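Local structure of DnaJ homolog dnj-2 (Caenorhabditis elegans, 2QSA) at residues 89-92 / 93-97; 76-79 / 80-84; 27-30 / 31-34. The protein probably acts as a membrane-bound DnaJ-type (Hsp40) co-chaperone of the DNAJC25 family, of which this chain is the N-terminal J domain that would engage Hsp70. All coordinates share one frame; numbering follows the deposited sequence. Where two conformers were deposited one is given.

Contact 1 of 3, residues 89-92 / 93-97; sequences DQRF and YNYYQ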
ATOM      1  N   ASP A  89      12.778   6.173 -12.509  1.00 23.19           N
ATOM      2  CA  ASP A  89      13.895   7.115 -12.619  0.60 23.20           C
ATOM      3  C   ASP A  89      13.495   8.573 -12.397  1.00 22.33           C
ATOM      4  O   ASP A  89      14.372   9.431 -12.199  1.00 24.60           O
ATOM      5  CB  ASP A  89      14.601   6.972 -13.969  0.60 23.33           C
ATOM      6  CG  ASP A  89      15.507   5.749 -14.044  0.60 26.25           C
ATOM      7  OD1 ASP A  89      15.762   5.076 -13.010  0.60 26.95           O
ATOM      8  OD2 ASP A  89      15.991   5.486 -15.160  0.60 29.13           O
ATOM      9  N   GLN A  90      12.197   8.876 -12.387  1.00 20.81           N
ATOM     10  CA  GLN A  90      11.775  10.260 -12.188  0.60 20.02           C
ATOM     11  C   GLN A  90      11.650  10.554 -10.689  1.00 20.02           C
ATOM     12  O   GLN A  90      10.578  10.820 -10.173  1.00 19.73           O
ATOM     13  CB  GLN A  90      10.516  10.558 -12.984  0.60 19.41           C
ATOM     14  CG  GLN A  90      10.747  10.297 -14.510  0.60 18.44           C
ATOM     15  CD  GLN A  90       9.557  10.661 -15.373  0.60 19.53           C
ATOM     16  OE1 GLN A  90       8.674  11.419 -14.969  0.60 18.01           O
ATOM     17  NE2 GLN A  90       9.538  10.126 -16.589  0.60 18.58           N
ATOM     18  N   ARG A  91      12.794  10.514 -10.009  1.00 20.50           N
ATOM     19  CA  ARG A  91      12.793  10.542  -8.533  1.00 20.72           C
ATOM     20  C   ARG A  91      12.143  11.789  -7.957  1.00 19.80           C
ATOM     21  O   ARG A  91      11.253  11.701  -7.085  1.00 18.26           O
ATOM     22  CB  ARG A  91      14.214  10.452  -7.987  1.00 20.77           C
ATOM     23  CG  ARG A  91      14.240  10.314  -6.457  1.00 22.91           C
ATOM     24  CD  ARG A  91      15.670  10.471  -5.878  1.00 24.30           C
ATOM     25  NE  ARG A  91      15.780  10.078  -4.464  1.00 30.34           N
ATOM     26  CZ  ARG A  91      15.694  10.908  -3.415  1.00 34.03           C
ATOM     27  NH1 ARG A  91      15.467  12.211  -3.578  1.00 33.65           N
ATOM     28  NH2 ARG A  91      15.844  10.422  -2.183  1.00 35.29           N
ATOM     29  N   PHE A  92      12.606  12.960  -8.398  1.00 19.34           N
ATOM     30  CA  PHE A  92      12.085  14.175  -7.790  1.00 18.46           C
ATOM     31  C   PHE A  92      10.570  14.299  -8.029  1.00 18.69           C
ATOM     32  O   PHE A  92       9.814  14.573  -7.103  1.00 18.02           O
ATOM     33  CB  PHE A  92      12.847  15.415  -8.267  1.00 18.56           C
ATOM     34  CG  PHE A  92      12.554  16.607  -7.418  1.00 18.37           C
ATOM     35  CD1 PHE A  92      13.504  17.070  -6.491  1.00 22.64           C
ATOM     36  CD2 PHE A  92      11.314  17.254  -7.518  1.00 17.02           C
ATOM     37  CE1 PHE A  92      13.217  18.193  -5.694  1.00 19.75           C
ATOM     38  CE2 PHE A  92      11.017  18.383  -6.700  1.00 20.86           C
ATOM     39  CZ  PHE A  92      11.993  18.814  -5.777  1.00 18.70           C
ATOM     40  N   TYR A  93      10.138  14.065  -9.261  1.00 17.49           N
ATOM     41  CA  TYR A  93       8.726  14.158  -9.580  1.00 18.86           C
ATOM     42  C   TYR A  93       7.911  13.184  -8.672  1.00 18.38           C
ATOM     43  O   TYR A  93       6.896  13.548  -8.089  1.00 18.52           O
ATOM     44  CB  TYR A  93       8.555  13.799 -11.064  1.00 19.86           C
ATOM     45  CG  TYR A  93       7.104  13.853 -11.503  1.00 23.57           C
ATOM     46  CD1 TYR A  93       6.470  15.071 -11.745  1.00 26.59           C
ATOM     47  CD2 TYR A  93       6.356  12.672 -11.601  1.00 24.02           C
ATOM     48  CE1 TYR A  93       5.115  15.090 -12.129  1.00 30.19           C
ATOM     49  CE2 TYR A  93       5.008  12.692 -11.957  1.00 28.00           C
ATOM     50  CZ  TYR A  93       4.401  13.878 -12.217  1.00 27.16           C
ATOM     51  OH  TYR A  93       3.048  13.822 -12.543  1.00 29.56           O
ATOM     52  N   ASN A  94       8.357  11.948  -8.556  1.00 18.43           N
ATOM     53  CA  ASN A  94       7.603  10.958  -7.760  1.00 18.17           C
ATOM     54  C   ASN A  94       7.550  11.317  -6.284  1.00 17.82           C
ATOM     55  O   ASN A  94       6.486  11.240  -5.631  1.00 17.97           O
ATOM     56  CB  ASN A  94       8.219   9.571  -7.931  1.00 18.41           C
ATOM     57  CG  ASN A  94       8.019   9.023  -9.342  1.00 18.64           C
ATOM     58  OD1 ASN A  94       7.011   9.322  -9.975  1.00 18.03           O
ATOM     59  ND2 ASN A  94       8.959   8.184  -9.805  1.00 18.15           N
ATOM     60  N   TYR A  95       8.678  11.769  -5.750  1.00 17.92           N
ATOM     61  CA  TYR A  95       8.671  12.241  -4.371  1.00 18.40           C
ATOM     62  C   TYR A  95       7.759  13.447  -4.190  1.00 18.42           C
ATOM     63  O   TYR A  95       6.999  13.511  -3.216  1.00 19.26           O
ATOM     64  CB  TYR A  95      10.087  12.615  -3.932  1.00 19.05           C
ATOM     65  CG  TYR A  95      10.943  11.459  -3.434  1.00 19.70           C
ATOM     66  CD1 TYR A  95      11.267  10.386  -4.263  1.00 21.71           C
ATOM     67  CD2 TYR A  95      11.473  11.479  -2.144  1.00 23.85           C
ATOM     68  CE1 TYR A  95      12.083   9.328  -3.797  1.00 19.52           C
ATOM     69  CE2 TYR A  95      12.296  10.429  -1.675  1.00 24.48           C
ATOM     70  CZ  TYR A  95      12.600   9.373  -2.527  1.00 23.48           C
ATOM     71  OH  TYR A  95      13.401   8.320  -2.092  1.00 25.20           O
ATOM     72  N   TYR A  96       7.870  14.427  -5.096  1.00 17.86           N
ATOM     73  CA  TYR A  96       7.039  15.625  -5.049  1.00 19.43           C
ATOM     74  C   TYR A  96       5.530  15.256  -5.066  1.00 20.33           C
ATOM     75  O   TYR A  96       4.732  15.753  -4.240  1.00 21.34           O
ATOM     76  CB  TYR A  96       7.380  16.514  -6.262  1.00 19.65           C
ATOM     77  CG  TYR A  96       6.505  17.737  -6.362  1.00 20.34           C
ATOM     78  CD1 TYR A  96       6.720  18.836  -5.539  1.00 22.63           C
ATOM     79  CD2 TYR A  96       5.437  17.766  -7.236  1.00 20.41           C
ATOM     80  CE1 TYR A  96       5.915  19.951  -5.593  1.00 24.33           C
ATOM     81  CE2 TYR A  96       4.585  18.884  -7.284  1.00 20.07           C
ATOM     82  CZ  TYR A  96       4.844  19.964  -6.456  1.00 22.77           C
ATOM     83  OH  TYR A  96       4.029  21.078  -6.485  1.00 22.76           O
ATOM     84  N   GLN A  97       5.131  14.385  -5.996  1.00 19.22           N
ATOM     85  CA  GLN A  97       3.702  14.032  -6.096  1.00 21.06           C
ATOM     86  C   GLN A  97       3.223  13.330  -4.824  1.00 21.73           C
ATOM     87  O   GLN A  97       2.110  13.577  -4.379  1.00 23.40           O
ATOM     88  CB  GLN A  97       3.401  13.142  -7.295  1.00 20.30           C
ATOM     89  CG  GLN A  97       3.739  13.771  -8.694  1.00 22.98           C
ATOM     90  CD  GLN A  97       3.092  15.123  -8.946  1.00 27.78           C
ATOM     91  OE1 GLN A  97       1.977  15.404  -8.497  1.00 27.30           O
ATOM     92  NE2 GLN A  97       3.801  15.971  -9.692  1.00 31.01           N
TER

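Contact 2 of 3, residues 76-79 / 80-84; sequences EAKT and NYDYY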
ATOM      1  N   GLU A  76      -6.467   9.918  -7.277  1.00 20.40           N
ATOM      2  CA  GLU A  76      -5.285  10.745  -7.503  0.50 19.99           C
ATOM      3  C   GLU A  76      -4.014  10.045  -7.019  1.00 19.67           C
ATOM      4  O   GLU A  76      -3.009  10.007  -7.749  1.00 18.91           O
ATOM      5  CB  GLU A  76      -5.421  12.108  -6.820  0.50 20.66           C
ATOM      6  CG  GLU A  76      -4.286  13.071  -7.098  0.50 20.94           C
ATOM      7  CD  GLU A  76      -4.615  14.499  -6.716  0.50 23.35           C
ATOM      8  OE1 GLU A  76      -5.572  14.732  -5.933  0.50 26.57           O
ATOM      9  OE2 GLU A  76      -3.918  15.391  -7.219  0.50 22.65           O
ATOM     10  N   ALA A  77      -4.075   9.462  -5.823  1.00 18.10           N
ATOM     11  CA  ALA A  77      -2.927   8.727  -5.237  1.00 16.97           C
ATOM     12  C   ALA A  77      -2.595   7.566  -6.180  1.00 16.97           C
ATOM     13  O   ALA A  77      -1.416   7.313  -6.451  1.00 16.94           O
ATOM     14  CB  ALA A  77      -3.265   8.211  -3.830  1.00 17.61           C
ATOM     15  N   LYS A  78      -3.637   6.869  -6.673  1.00 17.08           N
ATOM     16  CA  LYS A  78      -3.406   5.675  -7.507  1.00 17.01           C
ATOM     17  C   LYS A  78      -2.759   6.114  -8.826  1.00 17.04           C
ATOM     18  O   LYS A  78      -1.851   5.448  -9.311  1.00 16.86           O
ATOM     19  CB  LYS A  78      -4.721   4.904  -7.782  1.00 16.04           C
ATOM     20  CG  LYS A  78      -4.481   3.646  -8.572  1.00 16.48           C
ATOM     21  CD  LYS A  78      -5.781   2.895  -8.787  1.00 17.27           C
ATOM     22  CE  LYS A  78      -5.519   1.573  -9.555  1.00 17.16           C
ATOM     23  NZ  LYS A  78      -4.993   1.840 -10.955  1.00 17.86           N
ATOM     24  N   THR A  79      -3.224   7.222  -9.397  1.00 16.07           N
ATOM     25  CA  THR A  79      -2.633   7.705 -10.659  1.00 17.48           C
ATOM     26  C   THR A  79      -1.140   8.034 -10.413  1.00 17.95           C
ATOM     27  O   THR A  79      -0.260   7.627 -11.183  1.00 18.91           O
ATOM     28  CB  THR A  79      -3.421   8.942 -11.151  1.00 17.67           C
ATOM     29  OG1 THR A  79      -4.744   8.527 -11.519  1.00 20.08           O
ATOM     30  CG2 THR A  79      -2.706   9.580 -12.352  1.00 18.65           C
ATOM     31  N   ASN A  80      -0.856   8.705  -9.289  1.00 17.31           N
ATOM     32  CA  ASN A  80       0.539   8.998  -8.900  1.00 17.05           C
ATOM     33  C   ASN A  80       1.348   7.712  -8.691  1.00 17.09           C
ATOM     34  O   ASN A  80       2.503   7.590  -9.140  1.00 16.88           O
ATOM     35  CB  ASN A  80       0.568   9.816  -7.603  1.00 18.72           C
ATOM     36  CG  ASN A  80       0.106  11.277  -7.823  1.00 20.34           C
ATOM     37  OD1 ASN A  80      -0.008  11.716  -8.949  1.00 21.57           O
ATOM     38  ND2 ASN A  80      -0.147  12.003  -6.748  1.00 20.29           N
ATOM     39  N   TYR A  81       0.725   6.752  -8.016  1.00 16.12           N
ATOM     40  CA  TYR A  81       1.393   5.476  -7.725  1.00 15.55           C
ATOM     41  C   TYR A  81       1.766   4.710  -8.994  1.00 16.44           C
ATOM     42  O   TYR A  81       2.936   4.270  -9.173  1.00 15.33           O
ATOM     43  CB  TYR A  81       0.484   4.590  -6.859  1.00 16.33           C
ATOM     44  CG  TYR A  81       1.276   3.386  -6.327  1.00 15.14           C
ATOM     45  CD1 TYR A  81       2.445   3.580  -5.549  1.00 14.51           C
ATOM     46  CD2 TYR A  81       0.882   2.061  -6.616  1.00 16.77           C
ATOM     47  CE1 TYR A  81       3.201   2.518  -5.076  1.00 15.04           C
ATOM     48  CE2 TYR A  81       1.629   0.978  -6.161  1.00 15.42           C
ATOM     49  CZ  TYR A  81       2.781   1.188  -5.381  1.00 16.40           C
ATOM     50  OH  TYR A  81       3.504   0.150  -4.895  1.00 16.99           O
ATOM     51  N   ASP A  82       0.790   4.607  -9.897  1.00 16.42           N
ATOM     52  CA  ASP A  82       1.035   3.945 -11.169  1.00 17.17           C
ATOM     53  C   ASP A  82       2.155   4.631 -11.982  1.00 18.51           C
ATOM     54  O   ASP A  82       2.992   3.962 -12.609  1.00 18.26           O
ATOM     55  CB  ASP A  82      -0.274   3.885 -11.957  1.00 18.31           C
ATOM     56  CG  ASP A  82      -1.259   2.885 -11.374  1.00 17.43           C
ATOM     57  OD1 ASP A  82      -0.875   2.021 -10.547  1.00 18.88           O
ATOM     58  OD2 ASP A  82      -2.465   2.970 -11.739  1.00 18.26           O
ATOM     59  N   TYR A  83       2.179   5.955 -11.954  1.00 18.21           N
ATOM     60  CA  TYR A  83       3.241   6.713 -12.621  1.00 19.05           C
ATOM     61  C   TYR A  83       4.626   6.383 -12.009  1.00 18.92           C
ATOM     62  O   TYR A  83       5.604   6.122 -12.715  1.00 18.09           O
ATOM     63  CB  TYR A  83       2.951   8.205 -12.529  1.00 19.74           C
ATOM     64  CG  TYR A  83       3.873   8.987 -13.432  1.00 19.87           C
ATOM     65  CD1 TYR A  83       3.471   9.343 -14.710  1.00 23.65           C
ATOM     66  CD2 TYR A  83       5.139   9.328 -13.009  1.00 19.31           C
ATOM     67  CE1 TYR A  83       4.318  10.054 -15.538  1.00 23.47           C
ATOM     68  CE2 TYR A  83       6.005  10.052 -13.813  1.00 22.45           C
ATOM     69  CZ  TYR A  83       5.588  10.395 -15.092  1.00 23.52           C
ATOM     70  OH  TYR A  83       6.435  11.114 -15.910  1.00 24.43           O
ATOM     71  N   TYR A  84       4.679   6.382 -10.686  1.00 17.04           N
ATOM     72  CA  TYR A  84       5.890   5.956  -9.954  1.00 16.57           C
ATOM     73  C   TYR A  84       6.364   4.543 -10.309  1.00 15.99           C
ATOM     74  O   TYR A  84       7.555   4.325 -10.542  1.00 16.63           O
ATOM     75  CB  TYR A  84       5.522   6.028  -8.477  1.00 17.13           C
ATOM     76  CG  TYR A  84       6.433   5.336  -7.492  1.00 16.89           C
ATOM     77  CD1 TYR A  84       7.712   5.863  -7.208  1.00 18.30           C
ATOM     78  CD2 TYR A  84       5.972   4.221  -6.730  1.00 15.91           C
ATOM     79  CE1 TYR A  84       8.545   5.264  -6.230  1.00 17.36           C
ATOM     80  CE2 TYR A  84       6.803   3.613  -5.758  1.00 14.03           C
ATOM     81  CZ  TYR A  84       8.054   4.140  -5.485  1.00 15.51           C
ATOM     82  OH  TYR A  84       8.820   3.563  -4.511  1.00 16.47           O
TER

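Contact 3 of 3, residues 27-30 / 31-34; sequences EFDK and QKLA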
ATOM      1  N   GLU A  27      -6.282  -6.000 -13.595  1.00 26.62           N
ATOM      2  CA  GLU A  27      -7.694  -6.378 -13.428  0.60 27.39           C
ATOM      3  C   GLU A  27      -8.297  -5.657 -12.219  1.00 26.46           C
ATOM      4  O   GLU A  27      -9.178  -6.169 -11.507  1.00 29.20           O
ATOM      5  CB  GLU A  27      -7.861  -7.903 -13.330  0.60 27.49           C
ATOM      6  CG  GLU A  27      -7.254  -8.696 -14.508  0.60 28.49           C
ATOM      7  CD  GLU A  27      -8.030  -8.573 -15.832  0.60 31.57           C
ATOM      8  OE1 GLU A  27      -9.227  -8.227 -15.820  0.60 34.52           O
ATOM      9  OE2 GLU A  27      -7.441  -8.848 -16.903  0.60 33.00           O
ATOM     10  N   PHE A  28      -7.830  -4.436 -12.007  1.00 25.67           N
ATOM     11  CA  PHE A  28      -8.232  -3.628 -10.857  1.00 23.41           C
ATOM     12  C   PHE A  28      -9.662  -3.112 -10.944  1.00 23.03           C
ATOM     13  O   PHE A  28     -10.127  -2.699 -12.015  1.00 22.86           O
ATOM     14  CB  PHE A  28      -7.297  -2.419 -10.796  1.00 23.24           C
ATOM     15  CG  PHE A  28      -7.655  -1.432  -9.724  1.00 22.15           C
ATOM     16  CD1 PHE A  28      -7.139  -1.559  -8.437  1.00 23.27           C
ATOM     17  CD2 PHE A  28      -8.580  -0.413  -9.983  1.00 21.46           C
ATOM     18  CE1 PHE A  28      -7.465  -0.641  -7.443  1.00 22.75           C
ATOM     19  CE2 PHE A  28      -8.913   0.515  -8.992  1.00 21.38           C
ATOM     20  CZ  PHE A  28      -8.371   0.388  -7.716  1.00 23.30           C
ATOM     21  N   ASP A  29     -10.375  -3.156  -9.825  1.00 21.62           N
ATOM     22  CA  ASP A  29     -11.497  -2.235  -9.605  1.00 21.85           C
ATOM     23  C   ASP A  29     -11.712  -2.029  -8.113  1.00 20.66           C
ATOM     24  O   ASP A  29     -11.172  -2.782  -7.277  1.00 20.87           O
ATOM     25  CB  ASP A  29     -12.802  -2.660 -10.303  1.00 20.94           C
ATOM     26  CG  ASP A  29     -13.404  -3.961  -9.730  1.00 24.16           C
ATOM     27  OD1 ASP A  29     -13.651  -4.064  -8.520  1.00 23.55           O
ATOM     28  OD2 ASP A  29     -13.708  -4.882 -10.519  1.00 27.22           O
ATOM     29  N   LYS A  30     -12.469  -0.996  -7.784  1.00 21.34           N
ATOM     30  CA  LYS A  30     -12.555  -0.549  -6.391  1.00 20.76           C
ATOM     31  C   LYS A  30     -13.344  -1.532  -5.522  1.00 20.62           C
ATOM     32  O   LYS A  30     -13.175  -1.592  -4.289  1.00 20.14           O
ATOM     33  CB  LYS A  30     -13.164   0.846  -6.332  1.00 21.72           C
ATOM     34  CG  LYS A  30     -12.207   1.890  -6.877  1.00 24.55           C
ATOM     35  CD  LYS A  30     -12.741   3.281  -6.615  1.00 30.59           C
ATOM     36  CE  LYS A  30     -12.115   4.256  -7.532  1.00 33.20           C
ATOM     37  NZ  LYS A  30     -12.912   5.505  -7.464  1.00 34.69           N
ATOM     38  N   GLN A  31     -14.268  -2.260  -6.158  1.00 19.16           N
ATOM     39  CA  GLN A  31     -15.013  -3.257  -5.430  1.00 19.41           C
ATOM     40  C   GLN A  31     -14.079  -4.381  -4.943  1.00 19.35           C
ATOM     41  O   GLN A  31     -14.081  -4.724  -3.744  1.00 20.16           O
ATOM     42  CB  GLN A  31     -16.148  -3.746  -6.327  1.00 19.23           C
ATOM     43  CG  GLN A  31     -17.258  -4.443  -5.697  1.00 20.70           C
ATOM     44  CD  GLN A  31     -18.348  -4.722  -6.763  1.00 23.71           C
ATOM     45  OE1 GLN A  31     -19.269  -3.888  -7.028  1.00 27.37           O
ATOM     46  NE2 GLN A  31     -18.260  -5.893  -7.347  1.00 21.49           N
ATOM     47  N   LYS A  32     -13.269  -4.936  -5.858  1.00 18.70           N
ATOM     48  CA  LYS A  32     -12.322  -5.977  -5.523  1.00 19.09           C
ATOM     49  C   LYS A  32     -11.312  -5.476  -4.498  1.00 18.90           C
ATOM     50  O   LYS A  32     -10.893  -6.232  -3.617  1.00 18.58           O
ATOM     51  CB  LYS A  32     -11.529  -6.427  -6.764  1.00 20.53           C
ATOM     52  CG  LYS A  32     -12.374  -7.056  -7.842  1.00 22.12           C
ATOM     53  CD  LYS A  32     -11.442  -7.456  -8.977  1.00 27.74           C
ATOM     54  CE  LYS A  32     -12.161  -7.758 -10.246  1.00 34.04           C
ATOM     55  NZ  LYS A  32     -11.112  -8.279 -11.171  1.00 37.93           N
ATOM     56  N   LEU A  33     -10.870  -4.224  -4.685  1.00 17.74           N
ATOM     57  CA  LEU A  33      -9.857  -3.615  -3.793  1.00 17.56           C
ATOM     58  C   LEU A  33     -10.422  -3.545  -2.371  1.00 17.18           C
ATOM     59  O   LEU A  33      -9.730  -3.911  -1.409  1.00 17.21           O
ATOM     60  CB  LEU A  33      -9.495  -2.210  -4.287  1.00 17.64           C
ATOM     61  CG  LEU A  33      -8.428  -1.527  -3.409  1.00 16.87           C
ATOM     62  CD1 LEU A  33      -7.036  -2.192  -3.642  1.00 17.66           C
ATOM     63  CD2 LEU A  33      -8.376  -0.054  -3.738  1.00 17.46           C
ATOM     64  N   ALA A  34     -11.672  -3.100  -2.241  1.00 16.65           N
ATOM     65  CA  ALA A  34     -12.247  -2.940  -0.890  1.00 17.04           C
ATOM     66  C   ALA A  34     -12.390  -4.333  -0.222  1.00 16.61           C
ATOM     67  O   ALA A  34     -12.120  -4.517   0.974  1.00 17.15           O
ATOM     68  CB  ALA A  34     -13.609  -2.232  -0.949  1.00 16.43           C
TER

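Contact 1 of 3, residues 89-92 / 93-97
Q90, R91 and F92 hand their carbonyl oxygens to N94, Y95 and Y96 in the first turn of helix 91-101, with Q90 at the N-cap as the centre of an inverse gamma turn. These i to i+4 bonds are short and nearly straight: N94 N lies 3.0 Å from Q90 O, and the bond from Y95 N to R91 O reaches 172° at the hydrogen. On this frame R91 and Y95 make the main side-chain contact. R91 sends CG away from its backbone N (chi1 -173°) and stays extended to NE, which carries the guanidinium up over one face of the Y95 ring. R91 CZ stands 4.0 Å from the centroid of the Y95 ring, displaced toward the rim, with the two planes 27° apart; this is a stacked cation-pi pair. The R91 methylene CG also touches the ring, 3.6 Å from Y95 CE1. One turn round the helix, F92 CE2 meets Y96 CB at 4.1 Å, a slight apolar touch. The polar end of N94 turns to H87 just after helix 75-86, ND2 bonding to its carbonyl; Q90 OE1 lies very close to the Y83 hydroxyl, a probable hydrogen bond but too short to be trusted. The cation-pi attraction is probably largely electrostatic, with dispersion from the flat overlap; a face-on stack spends no guanidinium N-H on the ring, so these groups probably stay available to solvent.

Contact 2 of 3, residues 76-79 / 80-84
K78 and D82, one turn apart on helix 75-86, form the one salt bridge of this contact. K78 NZ gives a hydrogen bond of 2.9 Å to D82 OD2, arriving on the syn lone pair, the side of the other carboxylate oxygen. The lysine runs straight through CD to CE and then folds at its last torsion (chi4 -64°), which swings the ammonium across to the acid; the aliphatic part follows, with K78 CG 3.8 Å from D82 OD2. The other oxygen, D82 OD1, is taken by the hydroxyl of Y18, so the carboxylate is gripped from two directions and its rotation is probably fixed. Without the carboxylate, as with an alanine here, the K78 ammonium would probably lose its charged mate and the Y18 hydroxyl its acceptor. K78 also makes a cation-pi contact with F28.

Backbone bonds make up the second group: N80, Y81, D82 and Y83 donate to the carbonyls four residues earlier, the shortest being Y81 N to A77 O at 2.7 Å. This helix follows the long helix 52-73 in the J domain, and Y81 packs on T71 and L72 there while its hydroxyl reaches the backbone of C17.

The remaining approaches are van der Waals contacts of CB atoms with backbone oxygens inside the helix. N80 CB lies 3.4 Å from A77 O, and Y81 CB is 3.3 Å from the same oxygen, A77 O. Flanking these, E76 in the conformer given forms a salt bridge with R100 of helix 91-101, and the hydroxyl of T79 bonds back to the carbonyl of D75.

Contact 3 of 3, residues 27-30 / 31-34
K32 and D29 pack against each other where the loop enters helix 30-43. D29 is the N-cap: its OD1 accepts from K32 N at 2.8 Å, almost in line with the hydrogen (173°) and close to the C-O axis of the carboxylate. The aspartate's CG sits between backbone N and carbonyl carbon (chi1 66°), a position that turns the acid back over the helix start. Its negative charge there would probably be stabilised by the helix dipole. K32 crosses D29 at about a right angle, its extended chain passing D29 OD2, which lies 3.3 Å from K32 CE. Beyond it the ammonium reaches back along the loop to E27, where K32 NZ donates to E27 O at 2.9 Å in the carbonyl plane.

L33 N and A34 N donate to D29 O and K30 O as the first turn of the helix closes. The K30 ammonium forms a salt bridge with D75, just ahead of contact 2. This capped start belongs to the J domain's helix 30-43, which lies against helix 52-73; L33 faces that helix, packing on Y69 and L72. Across the turn the edge of the F28 ring meets L33, F28 CE1 being 3.9 Å from L33 CD2.

In the fold
From the N terminus the chain passes contact 3 first, then contact 2, then contact 1; the three lie in series, with none nested or crossed. None closes a long loop: contacts 1 and 3 are helix starts, and contact 2 lies within a helix. Between contacts 3 and 2 run the rest of helix 30-43 and the long helix 52-73, and the two meet again through K78 CE and F28 CZ, 3.6 Å apart. Contact 2 joins contact 1 through Y83, whose ring meets that of Y93, linking helices 75-86 and 91-101. Contacts 1 and 3 stay apart, about 17 Å between nearest atoms, so contact 2 bridges them.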